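Long-range contacts in DNA polymerase III, beta subunit (PDB 1VPK), which probably forms a ring-shaped head-to-tail dimer around DNA that tethers DNA polymerase and other proteins and makes synthesis processive: residues A[53-57]-A[66-70]; A[284-289]-A[305-311]. All coordinates share one frame; numbering follows the deposited sequence.

Contact 1: residues A[53-57]-A[66-70]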
loop_
_atom_site.group_PDB
_atom_site.type_symbol
_atom_site.label_atom_id
_atom_site.label_comp_id
_atom_site.label_asym_id
_atom_site.label_seq_id
_atom_site.Cartn_x
_atom_site.Cartn_y
_atom_site.Cartn_z
ATOM N N ASN A 53 -15.866 -28.907 -24.388
ATOM C CA ASN A 53 -15.773 -28.408 -23.034
ATOM C C ASN A 53 -14.352 -27.852 -22.832
ATOM O O ASN A 53 -13.372 -28.362 -23.421
ATOM C CB ASN A 53 -16.024 -29.532 -22.054
ATOM C CG ASN A 53 -17.329 -30.227 -22.287
ATOM O OD1 ASN A 53 -18.381 -29.732 -21.883
ATOM N ND2 ASN A 53 -17.273 -31.398 -22.939
ATOM N N PHE A 54 -14.276 -26.742 -22.123
ATOM C CA PHE A 54 -13.036 -26.061 -21.810
ATOM C C PHE A 54 -13.030 -25.925 -20.292
ATOM O O PHE A 54 -13.960 -25.326 -19.701
ATOM C CB PHE A 54 -12.971 -24.700 -22.544
ATOM C CG PHE A 54 -11.796 -23.811 -22.154
ATOM C CD1 PHE A 54 -10.545 -24.333 -21.713
ATOM C CD2 PHE A 54 -11.913 -22.447 -22.263
ATOM C CE1 PHE A 54 -9.498 -23.466 -21.347
ATOM C CE2 PHE A 54 -10.864 -21.602 -21.923
ATOM C CZ PHE A 54 -9.667 -22.127 -21.437
ATOM N N TYR A 55 -12.056 -26.569 -19.657
ATOM C CA TYR A 55 -11.831 -26.474 -18.196
ATOM C C TYR A 55 -10.477 -25.794 -17.899
ATOM O O TYR A 55 -9.448 -26.028 -18.602
ATOM C CB TYR A 55 -11.763 -27.864 -17.555
ATOM C CG TYR A 55 -12.923 -28.736 -17.871
ATOM C CD1 TYR A 55 -14.114 -28.575 -17.213
ATOM C CD2 TYR A 55 -12.830 -29.729 -18.835
ATOM C CE1 TYR A 55 -15.190 -29.362 -17.513
ATOM C CE2 TYR A 55 -13.906 -30.528 -19.124
ATOM C CZ TYR A 55 -15.079 -30.326 -18.465
ATOM O OH TYR A 55 -16.161 -31.110 -18.730
ATOM N N ILE A 56 -10.497 -24.963 -16.868
ATOM C CA ILE A 56 -9.280 -24.431 -16.248
ATOM C C ILE A 56 -9.196 -25.009 -14.816
ATOM O O ILE A 56 -10.184 -24.915 -14.048
ATOM C CB ILE A 56 -9.342 -22.928 -16.177
ATOM C CG1 ILE A 56 -9.263 -22.348 -17.613
ATOM C CG2 ILE A 56 -8.240 -22.370 -15.287
ATOM C CD1 ILE A 56 -9.624 -20.845 -17.702
ATOM N N CYS A 57 -8.048 -25.623 -14.488
ATOM C CA CYS A 57 -7.827 -26.220 -13.152
ATOM C C CYS A 57 -6.578 -25.680 -12.447
ATOM O O CYS A 57 -5.616 -25.213 -13.089
ATOM C CB CYS A 57 -7.712 -27.725 -13.246
ATOM S SG CYS A 57 -9.105 -28.538 -14.075
ATOM N N LYS A 66 -11.678 -27.144 -10.276
ATOM C CA LYS A 66 -11.978 -27.443 -11.675
ATOM C C LYS A 66 -13.110 -26.481 -12.064
ATOM O O LYS A 66 -14.242 -26.602 -11.572
ATOM C CB LYS A 66 -12.422 -28.897 -11.824
ATOM C CG LYS A 66 -12.602 -29.355 -13.273
ATOM C CD LYS A 66 -13.078 -30.805 -13.389
ATOM C CE LYS A 66 -13.014 -31.254 -14.824
ATOM N NZ LYS A 66 -13.396 -32.700 -15.046
ATOM N N ALA A 67 -12.764 -25.497 -12.899
ATOM C CA ALA A 67 -13.670 -24.475 -13.367
ATOM C C ALA A 67 -14.066 -24.760 -14.814
ATOM O O ALA A 67 -13.202 -24.897 -15.731
ATOM C CB ALA A 67 -12.978 -23.136 -13.253
ATOM N N THR A 68 -15.372 -24.865 -15.042
ATOM C CA THR A 68 -15.892 -25.004 -16.394
ATOM C C THR A 68 -16.044 -23.586 -16.996
ATOM O O THR A 68 -16.663 -22.707 -16.389
ATOM C CB THR A 68 -17.170 -25.811 -16.369
ATOM O OG1 THR A 68 -16.863 -27.107 -15.833
ATOM C CG2 THR A 68 -17.753 -25.998 -17.760
ATOM N N VAL A 69 -15.396 -23.364 -18.148
ATOM C CA VAL A 69 -15.409 -22.066 -18.804
ATOM C C VAL A 69 -16.559 -22.067 -19.822
ATOM O O VAL A 69 -16.689 -22.968 -20.672
ATOM C CB VAL A 69 -14.066 -21.759 -19.481
ATOM C CG1 VAL A 69 -14.018 -20.303 -19.974
ATOM C CG2 VAL A 69 -12.930 -21.978 -18.503
ATOM N N ASN A 70 -17.432 -21.099 -19.689
ATOM C CA ASN A 70 -18.548 -20.948 -20.635
ATOM C C ASN A 70 -18.112 -20.106 -21.815
ATOM O O ASN A 70 -18.097 -18.895 -21.733
ATOM C CB ASN A 70 -19.715 -20.313 -19.931
ATOM C CG ASN A 70 -20.213 -21.168 -18.820
ATOM O OD1 ASN A 70 -20.481 -22.368 -19.044
ATOM N ND2 ASN A 70 -20.329 -20.591 -17.599
HETATM O O HOH W 1 -16.839 -25.662 -21.313
#
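Tyr55 and Lys66 leave the same face of the sheet, and their torsions bring them together. CG of Lys66 is anti to the backbone N (chi1 -173°), and the rest of the chain is fully extended. CG of Tyr55 is anti to its carbonyl carbon and beside its backbone N (chi1 -53°), which turns the ring toward the lysine chain. The lysine therefore runs across one face of the ring. Its CE lies 3.9 Å from the centroid of the Tyr55 ring, a CH-pi contact. Lys66 NZ follows at 4.5 Å from the same centroid, close to the ring normal, as a cation-pi contact. Thr68 OG1 sits at the edge of this ring, 3.3 Å from Tyr55 CE1. Cys57 SG packs against CG of Lys66, on the same face of the sheet.

On the other face, Val69 covers Phe54. Its CG2 lies over one face of the Phe54 ring, offset toward the rim, and its CB is 3.6 Å from Phe54 CD2. The same CG2 also touches Ile56 CD1. Leu22 and Ile26 of helix 19-29 pack on Ile56, and Phe47 meets the Phe54 ring edge-to-face.

The backbones are joined by three bonds. Ile56 and Ala67 form a hydrogen-bonded antiparallel pair, 2.9 Å for Ile56 N to Ala67 O and the same for Ala67 N to Ile56 O. Val69 N gives a nearly straight bond to Phe54 O (168° at the hydrogen). Beyond it, a water accepts from Phe54 N and donates to Val69 O. This is a beta hairpin within a larger antiparallel sheet, its helix-facing side apolar, in the N-terminal domain.

Contact 2: residues A[284-289]-A[305-311]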
loop_
_atom_site.group_PDB
_atom_site.type_symbol
_atom_site.label_atom_id
_atom_site.label_comp_id
_atom_site.label_asym_id
_atom_site.label_seq_id
_atom_site.Cartn_x
_atom_site.Cartn_y
_atom_site.Cartn_z
ATOM N N ILE A 284 3.140 4.457 21.449
ATOM C CA ILE A 284 4.166 4.028 22.401
ATOM C C ILE A 284 4.333 2.504 22.418
ATOM O O ILE A 284 5.447 2.023 22.477
ATOM C CB ILE A 284 3.921 4.581 23.837
ATOM C CG1 ILE A 284 4.128 6.097 23.843
ATOM C CG2 ILE A 284 4.846 3.875 24.898
ATOM C CD1 ILE A 284 5.453 6.582 23.421
ATOM N N ALA A 285 3.225 1.764 22.328
ATOM C CA ALA A 285 3.290 0.307 22.394
ATOM C C ALA A 285 4.116 -0.327 21.253
ATOM O O ALA A 285 4.840 -1.331 21.475
ATOM C CB ALA A 285 1.887 -0.291 22.463
ATOM N N SER A 286 4.041 0.265 20.065
ATOM C CA SER A 286 4.746 -0.250 18.884
ATOM C C SER A 286 6.236 -0.104 18.981
ATOM O O SER A 286 6.979 -0.768 18.239
ATOM C CB SER A 286 4.237 0.400 17.595
ATOM O OG SER A 286 2.948 -0.168 17.273
ATOM N N LYS A 287 6.684 0.751 19.900
ATOM C CA LYS A 287 8.097 0.930 20.128
ATOM C C LYS A 287 8.776 -0.280 20.778
ATOM O O LYS A 287 9.966 -0.475 20.583
ATOM C CB LYS A 287 8.357 2.208 20.941
ATOM C CG LYS A 287 8.220 3.481 20.130
ATOM C CD LYS A 287 9.483 3.692 19.287
ATOM C CE LYS A 287 9.222 4.493 18.022
ATOM N NZ LYS A 287 10.207 4.142 16.981
ATOM N N GLY A 288 8.052 -1.091 21.533
ATOM C CA GLY A 288 8.655 -2.300 22.062
ATOM C C GLY A 288 7.813 -3.115 23.003
ATOM O O GLY A 288 7.824 -4.347 22.940
ATOM N N SER A 289 7.074 -2.449 23.887
ATOM C CA SER A 289 6.299 -3.169 24.901
ATOM C C SER A 289 5.237 -4.051 24.270
ATOM O O SER A 289 4.967 -5.147 24.786
ATOM C CB SER A 289 5.678 -2.207 25.900
ATOM O OG SER A 289 4.518 -1.615 25.380
ATOM N N SER A 305 0.275 2.663 28.050
ATOM C CA SER A 305 1.440 1.968 27.464
ATOM C C SER A 305 2.740 2.703 27.803
ATOM O O SER A 305 2.781 3.928 27.907
ATOM C CB SER A 305 1.230 1.748 25.952
ATOM O OG SER A 305 2.231 0.882 25.410
ATOM N N LYS A 306 3.816 1.941 28.022
ATOM C CA LYS A 306 5.081 2.532 28.413
ATOM C C LYS A 306 6.180 1.912 27.602
ATOM O O LYS A 306 6.150 0.724 27.304
ATOM C CB LYS A 306 5.388 2.340 29.896
ATOM C CG LYS A 306 4.284 2.733 30.813
ATOM C CD LYS A 306 4.645 2.514 32.298
ATOM C CE LYS A 306 3.385 2.792 33.183
ATOM N NZ LYS A 306 3.785 3.050 34.617
ATOM N N SER A 307 7.117 2.753 27.217
ATOM C CA SER A 307 8.347 2.345 26.591
ATOM C C SER A 307 9.454 2.919 27.436
ATOM O O SER A 307 9.485 4.137 27.652
ATOM C CB SER A 307 8.442 2.907 25.185
ATOM O OG SER A 307 9.793 3.087 24.834
ATOM N N PRO A 308 10.392 2.052 27.885
ATOM C CA PRO A 308 11.480 2.505 28.725
ATOM C C PRO A 308 12.124 3.761 28.144
ATOM O O PRO A 308 12.414 4.736 28.831
ATOM C CB PRO A 308 12.505 1.329 28.700
ATOM C CG PRO A 308 11.709 0.126 28.339
ATOM C CD PRO A 308 10.506 0.618 27.532
ATOM N N ASP A 309 12.369 3.735 26.824
ATOM C CA ASP A 309 13.356 4.700 26.247
ATOM C C ASP A 309 12.664 5.882 25.606
ATOM O O ASP A 309 13.258 6.931 25.455
ATOM C CB ASP A 309 14.296 3.997 25.255
ATOM C CG ASP A 309 15.222 3.068 25.938
ATOM O OD1 ASP A 309 16.161 3.637 26.747
ATOM O OD2 ASP A 309 15.103 1.828 25.710
ATOM N N TYR A 310 11.402 5.729 25.253
ATOM C CA TYR A 310 10.720 6.780 24.533
ATOM C C TYR A 310 9.694 7.552 25.358
ATOM O O TYR A 310 9.543 8.782 25.185
ATOM C CB TYR A 310 10.079 6.203 23.287
ATOM C CG TYR A 310 11.085 5.897 22.228
ATOM C CD1 TYR A 310 11.522 6.879 21.360
ATOM C CD2 TYR A 310 11.606 4.607 22.099
ATOM C CE1 TYR A 310 12.451 6.592 20.367
ATOM C CE2 TYR A 310 12.537 4.293 21.123
ATOM C CZ TYR A 310 12.954 5.280 20.251
ATOM O OH TYR A 310 13.886 4.950 19.295
ATOM N N GLY A 311 8.997 6.867 26.258
ATOM C CA GLY A 311 7.982 7.538 27.044
ATOM C C GLY A 311 6.846 6.645 27.433
ATOM O O GLY A 311 7.013 5.404 27.444
HETATM O O HOH W 2 6.851 0.354 24.232
HETATM O O HOH W 3 3.526 -0.868 27.853
#
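Ser305 meets Ala285, in the last part of helix 271-285. Its OG is anti to the backbone N (chi1 -170°) and lies 3.2 Å from Ala285 CB. This hydroxyl is hydrogen-bonded to Ser291 O.

Lys306 takes part mainly through its backbone. Ser289 CB lies 3.3 Å from Lys306 O. Two waters bridge the segments here. One accepts from Ser289 N and donates to both Ile284 O and Lys306 O. The other accepts from Lys306 N and is hydrogen-bonded to Ser289 OG.

Ser307 comes next. Ile284 CG2 presses on the backbone here, 3.4 Å from Ser307 N, and also touches Ser307 CB. Ser307 OG turns to its own loop and accepts from Tyr310 N at 3.1 Å, an ST motif. It also takes a weak bond from Asp309 N. Ser307 N and Gly311 O are paired by a backbone bond, as are Gly311 N and Ser307 O, which closes the turn.

Tyr310 faces Lys287, and the two side chains cross at about a right angle. Lys287 bends at chi2 (-79°), which lays CD over one face of the ring, 3.7 Å from the Tyr310 centroid. Lys287 NZ lies off-centre over the ring in a cation-pi contact.

Gly311 ends the segment, with its O 3.7 Å from Ile284 CG2. It also pairs with a strand of the second subunit, which continues the sheet across the interface. Direct contact is mostly van der Waals, aliphatic carbons against backbone and hydroxyls, plus the lysine-tyrosine stack. Lys287 NZ is also hydrogen-bonded to Asp85 of the second subunit, whose Val86 packs on Ile284, Lys287 and Tyr310, so ring and carboxylate probably both stabilise its charge, consistent with a part in joining the subunits.

Contact 1 and contact 2 lie on opposite sides of the chain's centre, with their nearest atoms about 40 Å apart. They share no strand or helix. Contact 1 is a buried pairing of neighbouring strands in the N-terminal domain. Contact 2 is partly buried and sets the last part of a helix against a strand end and turn in the C-terminal domain. Both place a lysine over a tyrosine ring. Direct backbone bonds hold 53-57 to 66-70, whereas waters bridge 284-289 and 305-311. No other chain of the assembly touches contact 1. Contact 2 meets the second subunit, in keeping with a head-to-tail ring.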